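Local coordinates for protein of unknown function with a Fic domain (PDB 3CUC) that is of unknown function but contains a Fic domain of the Fic/DOC family and folds mainly as alpha helices, at residues A[66-69]-A[70-74]; A[182-185]-A[186-190]; A[256-259]-A[260-263]. All blocks are in the same frame, centred on the assembly; numbering follows the deposited sequence.

From the N terminus, the chain meets contact 1 at the start of helix 68-89, contact 2 inside helix 178-192 and contact 3 in the opening turns of helix 256-277. Each joins adjoining residues along or just ahead of one helix, so none closes a long loop, and the three run in series without nesting or crossing. Contact 1 lies apart, its centre about 28 Å from that of contact 2 and about 32 Å from that of contact 3, across the chain's centre from both. Contacts 2 and 3, with centres about 11 Å apart, do touch: Ala183 CA lies 3.4 Å from Leu262 CD1. Helix 199-213 takes Glu73's salt bridge (to Arg201) from contact 1 and Leu185, His186 and Tyr189 from contact 2.

Contact 1: A[66-69]-A[70-74]; sequences ASLK and DYEEM
Lys69 and Glu73, one helical turn apart, run side by side and point the same way. Along Lys69, CB stays beside its own backbone, near Asp70 N, and CG stands anti to the backbone N (chi1 -168°), which sends the chain out beside the carbonyl carbon. Bends at chi2 and chi4 then bring the end to the glutamate: CE comes to 3.2 Å from Glu73 OE2, and NZ makes a salt bridge to that same oxygen at 3.1 Å, the hydrogen bond within it being weak. The other oxygen, Glu73 OE1, forms a salt bridge with Arg201 of helix 199-213, so the carboxylate is shared between two positive groups. In the backbone, Glu73 N donates to Lys69 O over 2.9 Å.

On another side of the turn, Leu68 CG and CD1 rest against Glu72 OE2, each 3.6 Å away, and the bend of Glu72 at chi2 folds its carboxylate back over the leucine. Ala66 CB packs obliquely on the Tyr71 ring, 3.4 Å from CE2, while Tyr71 OH bonds to Ser63 N. Asp70 N donates to Ser67 OG at 3.0 Å, although the modelled hydroxyl sits too near a neighbour to be placed surely. Ser67, just before the first helical residue, takes the N-cap position, a common place for serine at the start of an alpha helix.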
loop_
_atom_site.group_PDB
_atom_site.type_symbol
_atom_site.label_atom_id
_atom_site.label_comp_id
_atom_site.label_asym_id
_atom_site.label_seq_id
_atom_site.Cartn_x
_atom_site.Cartn_y
_atom_site.Cartn_z
ATOM N N ALA A 66 17.885 1.376 18.829
ATOM C CA ALA A 66 17.099 0.597 17.877
ATOM C C ALA A 66 17.561 -0.839 17.880
ATOM O O ALA A 66 18.497 -1.202 18.596
ATOM C CB ALA A 66 17.234 1.163 16.494
ATOM N N SER A 67 16.903 -1.668 17.081
ATOM C CA SER A 67 17.377 -3.038 16.869
ATOM C C SER A 67 17.833 -3.101 15.431
ATOM O O SER A 67 17.320 -2.371 14.580
ATOM C CB SER A 67 16.270 -4.063 17.118
ATOM O OG SER A 67 15.309 -4.009 16.068
ATOM N N LEU A 68 18.800 -3.962 15.157
ATOM C CA LEU A 68 19.255 -4.138 13.792
ATOM C C LEU A 68 18.052 -4.446 12.902
ATOM O O LEU A 68 17.895 -3.850 11.853
ATOM C CB LEU A 68 20.299 -5.244 13.726
ATOM C CG LEU A 68 20.963 -5.427 12.375
ATOM C CD1 LEU A 68 21.499 -4.101 11.889
ATOM C CD2 LEU A 68 22.071 -6.479 12.466
ATOM N N LYS A 69 17.182 -5.339 13.368
ATOM C CA LYS A 69 15.949 -5.740 12.667
ATOM C C LYS A 69 15.040 -4.569 12.252
ATOM O O LYS A 69 14.538 -4.548 11.136
ATOM C CB LYS A 69 15.156 -6.707 13.556
ATOM C CG LYS A 69 14.004 -7.436 12.885
ATOM C CD LYS A 69 12.796 -7.540 13.831
ATOM C CE LYS A 69 11.635 -8.306 13.195
ATOM N NZ LYS A 69 10.311 -7.696 13.526
ATOM N N ASP A 70 14.816 -3.607 13.137
ATOM C CA ASP A 70 14.044 -2.426 12.756
ATOM C C ASP A 70 14.684 -1.702 11.577
ATOM O O ASP A 70 13.985 -1.234 10.684
ATOM C CB ASP A 70 13.910 -1.443 13.912
ATOM C CG ASP A 70 13.059 -1.971 15.041
ATOM O OD1 ASP A 70 11.813 -1.830 14.986
ATOM O OD2 ASP A 70 13.654 -2.493 16.001
ATOM N N TYR A 71 16.011 -1.597 11.572
ATOM C CA TYR A 71 16.715 -0.955 10.454
ATOM C C TYR A 71 16.613 -1.804 9.207
ATOM O O TYR A 71 16.434 -1.273 8.119
ATOM C CB TYR A 71 18.187 -0.664 10.779
ATOM C CG TYR A 71 18.385 0.556 11.654
ATOM C CD1 TYR A 71 17.933 1.803 11.249
ATOM C CD2 TYR A 71 19.028 0.462 12.887
ATOM C CE1 TYR A 71 18.101 2.923 12.054
ATOM C CE2 TYR A 71 19.205 1.576 13.693
ATOM C CZ TYR A 71 18.741 2.799 13.268
ATOM O OH TYR A 71 18.909 3.903 14.060
ATOM N N GLU A 72 16.698 -3.121 9.362
ATOM C CA GLU A 72 16.622 -4.009 8.210
ATOM C C GLU A 72 15.239 -3.972 7.565
ATOM O O GLU A 72 15.175 -3.852 6.352
ATOM C CB GLU A 72 16.995 -5.454 8.556
ATOM C CG GLU A 72 18.324 -5.668 9.295
ATOM C CD GLU A 72 19.560 -5.467 8.439
ATOM O OE1 GLU A 72 19.458 -4.836 7.362
ATOM O OE2 GLU A 72 20.646 -5.946 8.862
ATOM N N GLU A 73 14.145 -4.065 8.342
ATOM C CA GLU A 73 12.799 -4.082 7.754
ATOM C C GLU A 73 12.501 -2.749 7.077
ATOM O O GLU A 73 11.915 -2.710 5.998
ATOM C CB GLU A 73 11.707 -4.413 8.788
ATOM C CG GLU A 73 11.620 -5.884 9.155
ATOM C CD GLU A 73 10.348 -6.234 9.908
ATOM O OE1 GLU A 73 9.420 -5.399 9.968
ATOM O OE2 GLU A 73 10.279 -7.362 10.442
HETATM N N MSE A 74 12.910 -1.662 7.721
HETATM C CA MSE A 74 12.718 -0.328 7.175
HETATM C C MSE A 74 13.453 -0.227 5.863
HETATM O O MSE A 74 12.914 0.255 4.883
HETATM C CB MSE A 74 13.223 0.737 8.151
HETATM C CG MSE A 74 12.912 2.172 7.749
HETATM SE SE MSE A 74 11.020 2.545 7.737
HETATM C CE MSE A 74 10.766 2.848 9.607
#

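Contact 2: A[182-185]-A[186-190]; sequences AALL and HYRYI
Ala182 O accepts from His186 N at 3.0 Å, and the same i to i+4 pattern continues through Ala183 O with Tyr187 N, Leu184 O with Arg188 N and Leu185 O with Tyr189 N. This unbroken series, each bond 3.0 Å long, is the evidence for regular alpha helix throughout.

Side-chain contacts within the segment are fewer. Arg188 climbs back along the preceding turn: its CG lies 3.3 Å from Leu184 O, and its extended chain carries NE to 4.1 Å from Leu184 CG, which meets the guanidinium at a slant. Tyr189 CB lies 3.2 Å from Leu185 O, but its ring leads away from that turn. Tyr189, His186 and Tyr187 all carry CG anti to the backbone N, turning their rings outward.

The polar ends find partners beyond the segment: His186 NE2 with Tyr229 OH, Tyr187 OH with Asp237 and Arg191, and Arg188 NH2 with Ala250 O, Arg188 also making a cation-pi contact with Trp166. Tyr189 packs on Pro194 and Phe195 of the Fic signature sequence HPFEDGNGR. The helix packs against helix 156-173 through Leu184 and Leu185, helix 199-213 through Leu185 and His186, and helix 256-277 through Ala183 on Phe258, Val259 and Leu262 and through the His186 and Phe258 rings, their planes about 55° apart.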
loop_
_atom_site.group_PDB
_atom_site.type_symbol
_atom_site.label_atom_id
_atom_site.label_comp_id
_atom_site.label_asym_id
_atom_site.label_seq_id
_atom_site.Cartn_x
_atom_site.Cartn_y
_atom_site.Cartn_z
ATOM N N ALA A 182 -7.407 0.561 -7.017
ATOM C CA ALA A 182 -6.435 0.471 -5.932
ATOM C C ALA A 182 -7.132 0.123 -4.623
ATOM O O ALA A 182 -6.678 -0.755 -3.896
ATOM C CB ALA A 182 -5.659 1.773 -5.791
ATOM N N ALA A 183 -8.240 0.799 -4.333
ATOM C CA ALA A 183 -8.985 0.552 -3.096
ATOM C C ALA A 183 -9.473 -0.885 -3.028
ATOM O O ALA A 183 -9.348 -1.534 -1.997
ATOM C CB ALA A 183 -10.161 1.508 -2.977
ATOM N N LEU A 184 -10.013 -1.379 -4.137
ATOM C CA LEU A 184 -10.590 -2.721 -4.176
ATOM C C LEU A 184 -9.511 -3.799 -4.152
ATOM O O LEU A 184 -9.701 -4.839 -3.524
ATOM C CB LEU A 184 -11.498 -2.885 -5.399
ATOM C CG LEU A 184 -12.637 -3.906 -5.323
ATOM C CD1 LEU A 184 -13.384 -3.856 -3.989
ATOM C CD2 LEU A 184 -13.602 -3.661 -6.472
ATOM N N LEU A 185 -8.382 -3.547 -4.818
ATOM C CA LEU A 185 -7.220 -4.445 -4.740
ATOM C C LEU A 185 -6.706 -4.575 -3.301
ATOM O O LEU A 185 -6.434 -5.679 -2.828
ATOM C CB LEU A 185 -6.086 -3.963 -5.657
ATOM C CG LEU A 185 -4.788 -4.790 -5.666
ATOM C CD1 LEU A 185 -5.070 -6.256 -5.975
ATOM C CD2 LEU A 185 -3.780 -4.221 -6.651
ATOM N N HIS A 186 -6.566 -3.438 -2.624
ATOM C CA HIS A 186 -6.149 -3.399 -1.224
ATOM C C HIS A 186 -7.110 -4.208 -0.365
ATOM O O HIS A 186 -6.695 -5.067 0.420
ATOM C CB HIS A 186 -6.118 -1.945 -0.741
ATOM C CG HIS A 186 -5.768 -1.780 0.706
ATOM N ND1 HIS A 186 -6.498 -2.353 1.725
ATOM C CD2 HIS A 186 -4.781 -1.072 1.304
ATOM C CE1 HIS A 186 -5.964 -2.022 2.886
ATOM N NE2 HIS A 186 -4.922 -1.242 2.659
ATOM N N TYR A 187 -8.400 -3.939 -0.528
ATOM C CA TYR A 187 -9.411 -4.546 0.330
ATOM C C TYR A 187 -9.477 -6.056 0.170
ATOM O O TYR A 187 -9.405 -6.789 1.152
ATOM C CB TYR A 187 -10.792 -3.953 0.069
ATOM C CG TYR A 187 -11.797 -4.463 1.068
ATOM C CD1 TYR A 187 -11.857 -3.925 2.351
ATOM C CD2 TYR A 187 -12.655 -5.510 0.748
ATOM C CE1 TYR A 187 -12.760 -4.399 3.283
ATOM C CE2 TYR A 187 -13.561 -5.995 1.671
ATOM C CZ TYR A 187 -13.614 -5.439 2.940
ATOM O OH TYR A 187 -14.525 -5.920 3.860
ATOM N N ARG A 188 -9.620 -6.511 -1.069
ATOM C CA ARG A 188 -9.681 -7.941 -1.351
ATOM C C ARG A 188 -8.423 -8.661 -0.878
ATOM O O ARG A 188 -8.516 -9.711 -0.237
ATOM C CB ARG A 188 -9.918 -8.184 -2.839
ATOM C CG ARG A 188 -11.302 -7.757 -3.281
ATOM C CD ARG A 188 -11.538 -8.050 -4.745
ATOM N NE ARG A 188 -12.960 -8.009 -5.075
ATOM C CZ ARG A 188 -13.481 -8.418 -6.229
ATOM N NH1 ARG A 188 -12.712 -8.918 -7.186
ATOM N NH2 ARG A 188 -14.787 -8.333 -6.423
ATOM N N TYR A 189 -7.255 -8.088 -1.174
ATOM C CA TYR A 189 -5.988 -8.653 -0.708
ATOM C C TYR A 189 -5.954 -8.767 0.817
ATOM O O TYR A 189 -5.640 -9.833 1.360
ATOM C CB TYR A 189 -4.785 -7.829 -1.179
ATOM C CG TYR A 189 -3.484 -8.327 -0.581
ATOM C CD1 TYR A 189 -2.773 -9.362 -1.186
ATOM C CD2 TYR A 189 -2.987 -7.789 0.604
ATOM C CE1 TYR A 189 -1.597 -9.838 -0.633
ATOM C CE2 TYR A 189 -1.815 -8.257 1.163
ATOM C CZ TYR A 189 -1.126 -9.280 0.544
ATOM O OH TYR A 189 0.040 -9.737 1.105
ATOM N N ILE A 190 -6.277 -7.670 1.500
ATOM C CA ILE A 190 -6.217 -7.645 2.961
ATOM C C ILE A 190 -7.203 -8.652 3.578
ATOM O O ILE A 190 -6.953 -9.188 4.660
ATOM C CB ILE A 190 -6.451 -6.212 3.526
ATOM C CG1 ILE A 190 -5.737 -6.040 4.870
ATOM C CG2 ILE A 190 -7.941 -5.899 3.658
ATOM C CD1 ILE A 190 -4.214 -5.937 4.748
#

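Contact 3: A[256-259]-A[260-263]; sequences LPFV and NYLS
Leu256 and Asn260 open a run of i to i+4 pairs in the first turns of helix 256-277, an ordinary alpha-helical beginning in which each residue of 260-263 bonds back to one of 256-259. Asn260 N donates to Leu256 O at 3.0 Å. Its side chain, with CG beside the backbone N, folds back along the preceding turn, and the amide ND2 passes 3.5 Å from Leu256 CD2, a van der Waals approach.

Next, Tyr261 N bonds to Pro257 O. The side chains of Tyr261 and Phe258 cross at a slant, and Phe258 CE1 sits at the edge of the Tyr261 ring, near its plane, 4.1 Å from Tyr261 CD2. Tyr261 OH hydrogen-bonds Asp225 OD2, and the tyrosine side chain packs on Asn228 and Tyr229 of helix 226-240, the helix that also receives Phe258 at Leu233.

Leu262 packs on Phe258. Its CG stands over one face of the Phe258 ring, 4.2 Å from the centroid and 20° off the normal, a CH-pi interaction displaced toward the rim. Its two methyls spread across the ring, CD2 coming to 3.8 Å from Phe258 CZ and CD1 to 3.9 Å from Phe258 CE2.

Ser263 closes the stretch by gripping one carbonyl twice. With OG anti to the carbonyl carbon (chi1 -57°), the hydroxyl donates to Val259 O at 2.9 Å from above its carbonyl plane, whereas Ser263 N reaches that oxygen from the other face, at 3.1 Å.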
loop_
_atom_site.group_PDB
_atom_site.type_symbol
_atom_site.label_atom_id
_atom_site.label_comp_id
_atom_site.label_asym_id
_atom_site.label_seq_id
_atom_site.Cartn_x
_atom_site.Cartn_y
_atom_site.Cartn_z
ATOM N N LEU A 256 -17.196 1.486 -0.457
ATOM C CA LEU A 256 -17.260 2.914 -0.770
ATOM C C LEU A 256 -16.611 3.834 0.288
ATOM O O LEU A 256 -15.914 4.782 -0.078
ATOM C CB LEU A 256 -18.712 3.318 -1.032
ATOM C CG LEU A 256 -18.962 4.611 -1.808
ATOM C CD1 LEU A 256 -20.049 4.398 -2.862
ATOM C CD2 LEU A 256 -19.329 5.750 -0.854
ATOM N N PRO A 257 -16.811 3.556 1.594
ATOM C CA PRO A 257 -16.125 4.394 2.595
ATOM C C PRO A 257 -14.587 4.354 2.494
ATOM O O PRO A 257 -13.924 5.363 2.759
ATOM C CB PRO A 257 -16.598 3.818 3.940
ATOM C CG PRO A 257 -17.782 2.975 3.631
ATOM C CD PRO A 257 -17.642 2.512 2.221
ATOM N N PHE A 258 -14.035 3.203 2.110
ATOM C CA PHE A 258 -12.589 3.061 1.940
ATOM C C PHE A 258 -12.117 3.688 0.633
ATOM O O PHE A 258 -10.988 4.178 0.555
ATOM C CB PHE A 258 -12.168 1.585 2.005
ATOM C CG PHE A 258 -10.676 1.368 1.907
ATOM C CD1 PHE A 258 -9.815 1.928 2.842
ATOM C CD2 PHE A 258 -10.134 0.601 0.881
ATOM C CE1 PHE A 258 -8.446 1.737 2.752
ATOM C CE2 PHE A 258 -8.762 0.404 0.788
ATOM C CZ PHE A 258 -7.917 0.973 1.724
ATOM N N VAL A 259 -12.964 3.667 -0.396
ATOM C CA VAL A 259 -12.649 4.369 -1.643
ATOM C C VAL A 259 -12.526 5.859 -1.337
ATOM O O VAL A 259 -11.571 6.506 -1.767
ATOM C CB VAL A 259 -13.704 4.139 -2.759
ATOM C CG1 VAL A 259 -13.287 4.854 -4.035
ATOM C CG2 VAL A 259 -13.891 2.650 -3.034
ATOM N N ASN A 260 -13.477 6.389 -0.568
ATOM C CA ASN A 260 -13.425 7.792 -0.169
ATOM C C ASN A 260 -12.169 8.085 0.641
ATOM O O ASN A 260 -11.524 9.116 0.429
ATOM C CB ASN A 260 -14.674 8.197 0.622
ATOM C CG ASN A 260 -15.933 8.235 -0.240
ATOM O OD1 ASN A 260 -15.867 8.373 -1.462
ATOM N ND2 ASN A 260 -17.090 8.115 0.401
ATOM N N TYR A 261 -11.809 7.173 1.544
ATOM C CA TYR A 261 -10.623 7.359 2.376
ATOM C C TYR A 261 -9.344 7.526 1.549
ATOM O O TYR A 261 -8.576 8.460 1.765
ATOM C CB TYR A 261 -10.458 6.196 3.354
ATOM C CG TYR A 261 -9.325 6.413 4.337
ATOM C CD1 TYR A 261 -9.304 7.538 5.159
ATOM C CD2 TYR A 261 -8.268 5.508 4.434
ATOM C CE1 TYR A 261 -8.268 7.756 6.054
ATOM C CE2 TYR A 261 -7.225 5.720 5.332
ATOM C CZ TYR A 261 -7.233 6.844 6.137
ATOM O OH TYR A 261 -6.202 7.055 7.019
ATOM N N LEU A 262 -9.125 6.624 0.599
ATOM C CA LEU A 262 -7.960 6.716 -0.273
ATOM C C LEU A 262 -8.004 7.999 -1.098
ATOM O O LEU A 262 -6.968 8.599 -1.375
ATOM C CB LEU A 262 -7.854 5.490 -1.193
ATOM C CG LEU A 262 -7.561 4.130 -0.542
ATOM C CD1 LEU A 262 -7.215 3.101 -1.612
ATOM C CD2 LEU A 262 -6.436 4.225 0.478
ATOM N N SER A 263 -9.199 8.425 -1.487
ATOM C CA SER A 263 -9.347 9.672 -2.234
ATOM C C SER A 263 -8.911 10.876 -1.407
ATOM O O SER A 263 -8.258 11.780 -1.926
ATOM C CB SER A 263 -10.784 9.845 -2.713
ATOM O OG SER A 263 -11.164 8.734 -3.502
#